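Local coordinates for Lmo0651 protein (Listeria monocytogenes serovar 1/2a, PDB 6EP3) that controls expression of the Agr system and mediates virulence, probably by binding regulatory DNA as a GntR-family transcription factor, at residues Asn180-Ser183 with Asn184-Tyr187; Lys154-Phe157 with Phe158-His162; Ala96-His100 with Phe101-Met105. All blocks are in the same frame, centred on the assembly; numbering follows the deposited sequence.

Contact 1. Residues Asn180-Ser183 with Asn184-Tyr187; sequences NKKS and NQIY
One turn of helix 173-192, in the helical FCD (FadR C-terminal) domain, which in relatives usually binds an effector, joins K181 and K182 to Q185 along its outward side. The backbone makes the regular i to i+4 ladder: N184 N, Q185 N, I186 N and Y187 N bond to the carbonyl oxygens of N180, K181, K182 and S183 in turn. On top of that ladder, the amide of Q185 reaches back one turn over both lysine chains, NE2 towards K181 and OE1 towards K182. Its NE2 lies 3.7 Å from CG of K181, and these two side chains run alongside each other in the same direction. Its OE1 has NZ of K182 at 3.5 Å, a loose polar approach. K182 gets there by folding at chi2 (-71°) and again at chi4, which brings the amine back towards the amide although its CB starts away from it.

On the inward side, N180 OD1 is bonded to Y129 OH and S183 OG to the carbonyl oxygen of T179. N184 ND2 bonds along the helix itself, to E188 OE2. N180 and S183 also pack on M117 of helix 107-123, while I186 sits against T201 and I202 of helix 195-219. I186 lies close along the preceding turn as well: its CG1 is 3.3 Å from the carbonyl oxygen of K182, and CD1 is 3.4 Å from that same oxygen.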
loop_
_atom_site.group_PDB
_atom_site.type_symbol
_atom_site.label_atom_id
_atom_site.label_comp_id
_atom_site.label_asym_id
_atom_site.label_seq_id
_atom_site.Cartn_x
_atom_site.Cartn_y
_atom_site.Cartn_z
ATOM N N ASN B 180 -24.361 10.667 -1.297
ATOM C CA ASN B 180 -24.212 11.961 -0.637
ATOM C C ASN B 180 -24.949 11.981 0.700
ATOM O O ASN B 180 -24.427 12.489 1.703
ATOM C CB ASN B 180 -24.725 13.081 -1.542
ATOM C CG ASN B 180 -23.914 13.226 -2.817
ATOM O OD1 ASN B 180 -22.853 12.615 -2.974
ATOM N ND2 ASN B 180 -24.407 14.054 -3.734
ATOM N N LYS B 181 -26.169 11.436 0.730
ATOM C CA LYS B 181 -26.925 11.370 1.976
ATOM C C LYS B 181 -26.205 10.518 3.010
ATOM O O LYS B 181 -26.165 10.868 4.195
ATOM C CB LYS B 181 -28.327 10.817 1.714
ATOM C CG LYS B 181 -29.089 10.434 2.981
ATOM C CD LYS B 181 -30.520 10.007 2.676
ATOM C CE LYS B 181 -30.566 8.640 2.004
ATOM N NZ LYS B 181 -31.948 8.277 1.576
ATOM N N LYS B 182 -25.623 9.397 2.580
ATOM C CA LYS B 182 -24.889 8.544 3.509
ATOM C C LYS B 182 -23.659 9.258 4.052
ATOM O O LYS B 182 -23.350 9.160 5.245
ATOM C CB LYS B 182 -24.490 7.243 2.817
ATOM C CG LYS B 182 -25.567 6.173 2.849
ATOM C CD LYS B 182 -25.740 5.608 4.251
ATOM C CE LYS B 182 -26.984 4.744 4.356
ATOM N NZ LYS B 182 -28.225 5.544 4.143
ATOM N N SER B 183 -22.948 9.987 3.189
ATOM C CA SER B 183 -21.781 10.740 3.633
ATOM C C SER B 183 -22.173 11.798 4.655
ATOM O O SER B 183 -21.486 11.982 5.671
ATOM C CB SER B 183 -21.101 11.388 2.429
ATOM O OG SER B 183 -20.925 10.441 1.389
ATOM N N ASN B 184 -23.283 12.498 4.409
ATOM C CA ASN B 184 -23.750 13.491 5.370
ATOM C C ASN B 184 -24.180 12.843 6.683
ATOM O O ASN B 184 -23.937 13.395 7.761
ATOM C CB ASN B 184 -24.900 14.304 4.781
ATOM C CG ASN B 184 -25.435 15.317 5.759
ATOM O OD1 ASN B 184 -24.810 16.348 6.001
ATOM N ND2 ASN B 184 -26.593 15.027 6.339
ATOM N N GLN B 185 -24.824 11.677 6.610
ATOM C CA GLN B 185 -25.207 10.960 7.821
ATOM C C GLN B 185 -23.980 10.563 8.630
ATOM O O GLN B 185 -23.975 10.661 9.863
ATOM C CB GLN B 185 -26.011 9.714 7.446
ATOM C CG GLN B 185 -27.513 9.893 7.435
ATOM C CD GLN B 185 -28.234 8.677 6.884
ATOM O OE1 GLN B 185 -27.739 7.552 6.975
ATOM N NE2 GLN B 185 -29.405 8.897 6.299
ATOM N N ILE B 186 -22.931 10.106 7.947
ATOM C CA ILE B 186 -21.690 9.745 8.628
ATOM C C ILE B 186 -21.090 10.968 9.311
ATOM O O ILE B 186 -20.688 10.915 10.481
ATOM C CB ILE B 186 -20.706 9.102 7.634
ATOM C CG1 ILE B 186 -21.182 7.696 7.260
ATOM C CG2 ILE B 186 -19.306 9.041 8.222
ATOM C CD1 ILE B 186 -20.680 7.220 5.911
ATOM N N TYR B 187 -21.027 12.089 8.587
ATOM C CA TYR B 187 -20.520 13.325 9.177
ATOM C C TYR B 187 -21.318 13.706 10.419
ATOM O O TYR B 187 -20.749 14.084 11.449
ATOM C CB TYR B 187 -20.558 14.466 8.159
ATOM C CG TYR B 187 -20.499 15.827 8.822
ATOM C CD1 TYR B 187 -19.289 16.352 9.256
ATOM C CD2 TYR B 187 -21.654 16.570 9.045
ATOM C CE1 TYR B 187 -19.223 17.583 9.875
ATOM C CE2 TYR B 187 -21.600 17.803 9.673
ATOM C CZ TYR B 187 -20.381 18.304 10.082
ATOM O OH TYR B 187 -20.315 19.530 10.702
#

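Contact 2. Residues Lys154-Phe157 with Phe158-His162; sequences KQIF and FQMVH
The methyl end of M160 is the meeting point here: its CE lies at the edge of the F157 ring, near the ring plane, 3.3 Å from CD1. The same CE also reaches CG2 of I156, at 3.9 Å, so one methyl group touches both neighbours from the previous turn. The bend at chi3 (-55°) turns CE back towards them, after an extended run from CB to SD. F157 and M160 lie side by side, whereas I156 meets the methionine at a slant.

F158 leaves in another direction. Its CB is 3.4 Å from the carbonyl oxygen of Q155, and CD2 of H162 stands 3.2 Å above one face of its ring, towards the rim. Beneath all this, F158 N, Q159 N, M160 N and V161 N bond to the carbonyl oxygens of K154, Q155, I156 and F157.

Farther out, H134 stacks on the F157 ring and I87 of helix 77-101 touches both F157 and M160. F158 packs on Q57, I59 and Y13, and H162 on L17 and K21. Helix 147-163 thus shows one side to the FCD helical bundle and another to the winged helix-turn-helix domain, an interdomain seam within a GntR-type regulator.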
loop_
_atom_site.group_PDB
_atom_site.type_symbol
_atom_site.label_atom_id
_atom_site.label_comp_id
_atom_site.label_asym_id
_atom_site.label_seq_id
_atom_site.Cartn_x
_atom_site.Cartn_y
_atom_site.Cartn_z
ATOM N N LYS B 154 -4.777 6.072 -1.435
ATOM C CA LYS B 154 -4.653 6.890 -2.639
ATOM C C LYS B 154 -4.227 6.044 -3.831
ATOM O O LYS B 154 -4.744 6.211 -4.943
ATOM C CB LYS B 154 -3.656 8.025 -2.411
ATOM C CG LYS B 154 -4.226 9.242 -1.693
ATOM C CD LYS B 154 -3.169 10.331 -1.551
ATOM C CE LYS B 154 -3.752 11.606 -0.959
ATOM N NZ LYS B 154 -2.717 12.664 -0.760
ATOM N N GLN B 155 -3.279 5.129 -3.612
ATOM C CA GLN B 155 -2.859 4.232 -4.686
ATOM C C GLN B 155 -4.017 3.345 -5.136
ATOM O O GLN B 155 -4.210 3.104 -6.339
ATOM C CB GLN B 155 -1.683 3.373 -4.217
ATOM C CG GLN B 155 -0.328 3.956 -4.564
ATOM C CD GLN B 155 -0.081 4.031 -6.053
ATOM O OE1 GLN B 155 0.537 4.978 -6.539
ATOM N NE2 GLN B 155 -0.562 3.035 -6.789
ATOM N N ILE B 156 -4.799 2.851 -4.174
ATOM C CA ILE B 156 -5.982 2.056 -4.505
ATOM C C ILE B 156 -6.961 2.868 -5.347
ATOM O O ILE B 156 -7.529 2.366 -6.327
ATOM C CB ILE B 156 -6.658 1.541 -3.224
ATOM C CG1 ILE B 156 -5.822 0.442 -2.572
ATOM C CG2 ILE B 156 -8.067 1.053 -3.532
ATOM C CD1 ILE B 156 -6.449 -0.086 -1.309
ATOM N N PHE B 157 -7.202 4.123 -4.957
ATOM C CA PHE B 157 -8.126 4.973 -5.698
ATOM C C PHE B 157 -7.618 5.220 -7.109
ATOM O O PHE B 157 -8.398 5.237 -8.069
ATOM C CB PHE B 157 -8.315 6.308 -4.969
ATOM C CG PHE B 157 -9.231 6.235 -3.782
ATOM C CD1 PHE B 157 -10.309 5.372 -3.773
ATOM C CD2 PHE B 157 -9.024 7.051 -2.681
ATOM C CE1 PHE B 157 -11.164 5.306 -2.685
ATOM C CE2 PHE B 157 -9.874 6.994 -1.589
ATOM C CZ PHE B 157 -10.946 6.121 -1.592
ATOM N N PHE B 158 -6.308 5.418 -7.249
ATOM C CA PHE B 158 -5.714 5.574 -8.571
ATOM C C PHE B 158 -6.002 4.356 -9.435
ATOM O O PHE B 158 -6.440 4.477 -10.590
ATOM C CB PHE B 158 -4.207 5.796 -8.443
ATOM C CG PHE B 158 -3.500 5.913 -9.760
ATOM C CD1 PHE B 158 -2.959 4.799 -10.377
ATOM C CD2 PHE B 158 -3.374 7.146 -10.381
ATOM C CE1 PHE B 158 -2.310 4.910 -11.591
ATOM C CE2 PHE B 158 -2.724 7.265 -11.594
ATOM C CZ PHE B 158 -2.194 6.146 -12.200
ATOM N N GLN B 159 -5.751 3.171 -8.883
ATOM C CA GLN B 159 -5.966 1.947 -9.645
ATOM C C GLN B 159 -7.433 1.786 -10.026
ATOM O O GLN B 159 -7.749 1.400 -11.157
ATOM C CB GLN B 159 -5.469 0.741 -8.846
ATOM C CG GLN B 159 -3.950 0.667 -8.717
ATOM C CD GLN B 159 -3.371 -0.615 -9.290
ATOM O OE1 GLN B 159 -4.010 -1.292 -10.095
ATOM N NE2 GLN B 159 -2.155 -0.954 -8.874
ATOM N N MET B 160 -8.347 2.101 -9.109
ATOM C CA MET B 160 -9.768 1.997 -9.429
ATOM C C MET B 160 -10.151 2.957 -10.549
ATOM O O MET B 160 -10.740 2.546 -11.559
ATOM C CB MET B 160 -10.619 2.245 -8.184
ATOM C CG MET B 160 -10.861 0.989 -7.380
ATOM S SD MET B 160 -12.028 1.232 -6.040
ATOM C CE MET B 160 -11.235 2.576 -5.204
ATOM N N VAL B 161 -9.769 4.229 -10.408
ATOM C CA VAL B 161 -10.100 5.244 -11.401
ATOM C C VAL B 161 -9.588 4.839 -12.777
ATOM O O VAL B 161 -10.266 5.044 -13.793
ATOM C CB VAL B 161 -9.531 6.609 -10.965
ATOM C CG1 VAL B 161 -9.375 7.543 -12.157
ATOM C CG2 VAL B 161 -10.414 7.242 -9.900
ATOM N N HIS B 162 -8.386 4.267 -12.840
ATOM C CA HIS B 162 -7.793 4.031 -14.149
ATOM C C HIS B 162 -8.067 2.647 -14.723
ATOM O O HIS B 162 -7.914 2.469 -15.936
ATOM C CB HIS B 162 -6.286 4.277 -14.088
ATOM C CG HIS B 162 -5.926 5.728 -14.033
ATOM N ND1 HIS B 162 -5.973 6.549 -15.138
ATOM C CD2 HIS B 162 -5.541 6.511 -12.998
ATOM C CE1 HIS B 162 -5.615 7.772 -14.790
ATOM N NE2 HIS B 162 -5.348 7.775 -13.496
#

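Contact 3. Residues Ala96-His100 with Phe101-Met105; sequences AKAAH and FGYEM. With SO4 (sulfate ion), chain R.
K97 and F101 meet at the last turn of helix 77-101, and K97 can be followed outward atom by atom. From its CB, chi1 of -175° sends CG out anti to the backbone N, where it touches the F101 ring obliquely, 3.7 Å from CD1. The chain then runs on fully extended. CD passes CE1 of Y103 at 4.1 Å, and CE arrives at the edge of the Y103 ring, in its plane, 3.6 Å from OH. The aliphatic part therefore rests against two aromatic side chains in turn, F101 at CG and Y103 at CE, and the amine is carried beyond them. There NZ bonds to the carbonyl oxygen of A144 and forms a salt bridge with E85 of the second subunit.

The backbone ends the helix in a Schellman-type C-cap. F101 N still makes a helical bond to K97 O, but G102 turns off with positive phi (65°), and Y103 N comes back to A98 O at 3.1 Å, in the carbonyl plane and on a lone pair. CB of A98 meets CB of Y103 across this turn, and packs on CG of M105 as the chain heads for helix 107-123. Y103 places one ring face over CB of F101.

On another side, H100 directs its ring edge at the face of F101 in an offset edge-to-face pair, planes at 63° and centroids 5.1 Å apart. ND1 of H100 is modelled bonded to O1 of a sulfate, probably from the crystallisation liquor, but the separation is implausibly short and the bond doubtful.

Chemically, the lysine has two roles in one side chain: its methylenes pack against aromatic groups, while its ammonium, probably charged, ties the helix end both to the A144 backbone and to a carboxylate across the dimer.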
loop_
_atom_site.group_PDB
_atom_site.type_symbol
_atom_site.label_atom_id
_atom_site.label_comp_id
_atom_site.label_asym_id
_atom_site.label_seq_id
_atom_site.Cartn_x
_atom_site.Cartn_y
_atom_site.Cartn_z
ATOM N N ALA B 96 -12.451 3.782 14.609
ATOM C CA ALA B 96 -12.299 3.132 15.906
ATOM C C ALA B 96 -11.126 3.721 16.684
ATOM O O ALA B 96 -11.235 3.994 17.884
ATOM C CB ALA B 96 -12.123 1.624 15.719
ATOM N N LYS B 97 -9.987 3.911 16.016
ATOM C CA LYS B 97 -8.821 4.471 16.689
ATOM C C LYS B 97 -9.083 5.895 17.151
ATOM O O LYS B 97 -8.760 6.255 18.290
ATOM C CB LYS B 97 -7.606 4.418 15.763
ATOM C CG LYS B 97 -6.305 4.863 16.421
ATOM C CD LYS B 97 -5.174 4.957 15.406
ATOM C CE LYS B 97 -3.888 5.461 16.048
ATOM N NZ LYS B 97 -2.846 5.749 15.024
ATOM N N ALA B 98 -9.672 6.722 16.283
ATOM C CA ALA B 98 -9.948 8.103 16.665
ATOM C C ALA B 98 -10.883 8.162 17.864
ATOM O O ALA B 98 -10.650 8.930 18.804
ATOM C CB ALA B 98 -10.540 8.871 15.484
ATOM N N ALA B 99 -11.925 7.328 17.868
ATOM C CA ALA B 99 -12.860 7.334 18.984
ATOM C C ALA B 99 -12.219 6.793 20.256
ATOM O O ALA B 99 -12.503 7.284 21.356
ATOM C CB ALA B 99 -14.104 6.526 18.626
ATOM N N HIS B 100 -11.348 5.791 20.134
ATOM C CA HIS B 100 -10.789 5.166 21.325
ATOM C C HIS B 100 -9.735 6.048 21.980
ATOM O O HIS B 100 -9.699 6.164 23.210
ATOM C CB HIS B 100 -10.200 3.799 20.974
ATOM C CG HIS B 100 -9.568 3.100 22.134
ATOM N ND1 HIS B 100 -10.297 2.382 23.058
ATOM C CD2 HIS B 100 -8.274 3.006 22.524
ATOM C CE1 HIS B 100 -9.481 1.878 23.966
ATOM N NE2 HIS B 100 -8.248 2.242 23.665
ATOM N N PHE B 101 -8.884 6.689 21.185
ATOM C CA PHE B 101 -7.832 7.539 21.726
ATOM C C PHE B 101 -8.261 8.992 21.878
ATOM O O PHE B 101 -7.454 9.819 22.317
ATOM C CB PHE B 101 -6.581 7.458 20.845
ATOM C CG PHE B 101 -5.859 6.142 20.937
ATOM C CD1 PHE B 101 -5.218 5.609 19.831
ATOM C CD2 PHE B 101 -5.826 5.436 22.128
ATOM C CE1 PHE B 101 -4.553 4.398 19.912
ATOM C CE2 PHE B 101 -5.162 4.224 22.216
ATOM C CZ PHE B 101 -4.526 3.705 21.107
ATOM N N GLY B 102 -9.502 9.319 21.536
ATOM C CA GLY B 102 -9.996 10.675 21.724
ATOM C C GLY B 102 -9.291 11.705 20.872
ATOM O O GLY B 102 -9.121 12.853 21.304
ATOM N N TYR B 103 -8.897 11.333 19.657
ATOM C CA TYR B 103 -8.317 12.309 18.750
ATOM C C TYR B 103 -9.354 13.360 18.360
ATOM O O TYR B 103 -10.564 13.174 18.516
ATOM C CB TYR B 103 -7.762 11.628 17.498
ATOM C CG TYR B 103 -6.638 10.660 17.772
ATOM C CD1 TYR B 103 -6.414 9.569 16.940
ATOM C CD2 TYR B 103 -5.794 10.842 18.858
ATOM C CE1 TYR B 103 -5.382 8.690 17.183
ATOM C CE2 TYR B 103 -4.759 9.968 19.111
ATOM C CZ TYR B 103 -4.556 8.891 18.272
ATOM O OH TYR B 103 -3.523 8.014 18.525
ATOM N N GLU B 104 -8.859 14.466 17.817
ATOM C CA GLU B 104 -9.703 15.543 17.317
ATOM C C GLU B 104 -9.867 15.369 15.813
ATOM O O GLU B 104 -8.934 15.624 15.045
ATOM C CB GLU B 104 -9.068 16.890 17.651
ATOM C CG GLU B 104 -10.029 18.041 17.812
ATOM C CD GLU B 104 -9.314 19.313 18.220
ATOM O OE1 GLU B 104 -8.802 20.016 17.325
ATOM O OE2 GLU B 104 -9.241 19.594 19.437
ATOM N N MET B 105 -11.056 14.944 15.395
ATOM C CA MET B 105 -11.332 14.746 13.980
ATOM C C MET B 105 -11.611 16.083 13.305
ATOM O O MET B 105 -12.424 16.876 13.791
ATOM C CB MET B 105 -12.523 13.807 13.798
ATOM C CG MET B 105 -12.372 12.466 14.491
ATOM S SD MET B 105 -13.890 11.501 14.384
ATOM C CE MET B 105 -14.297 11.317 16.115
HETATM S S SO4 R . -13.664 3.798 23.835
HETATM O O1 SO4 R . -12.480 2.967 23.630
HETATM O O2 SO4 R . -14.690 3.015 24.519
HETATM O O3 SO4 R . -14.175 4.249 22.542
HETATM O O4 SO4 R . -13.308 4.959 24.647
#

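In the fold
All three contacts belong to the FCD domain, contacts 1 and 2 within helices and contact 3 at the end of helix 77-101 and the loop after it; none touches another. The helices of contacts 2 and 1 are consecutive. Contact 2 lies near the middle of the chain, about 3 Å from its centre, and faces the DNA-binding domain. Contacts 1 and 3 are peripheral, about 19 and 25 Å from that centre; their own centres are about 19 Å apart and their nearest atoms about 8 Å. Centre to centre, contact 2 is about 22 Å from contact 1 and 27 Å from contact 3. Helix 195-219 touches side chains of both outer contacts, while only contact 3 includes the sulfate.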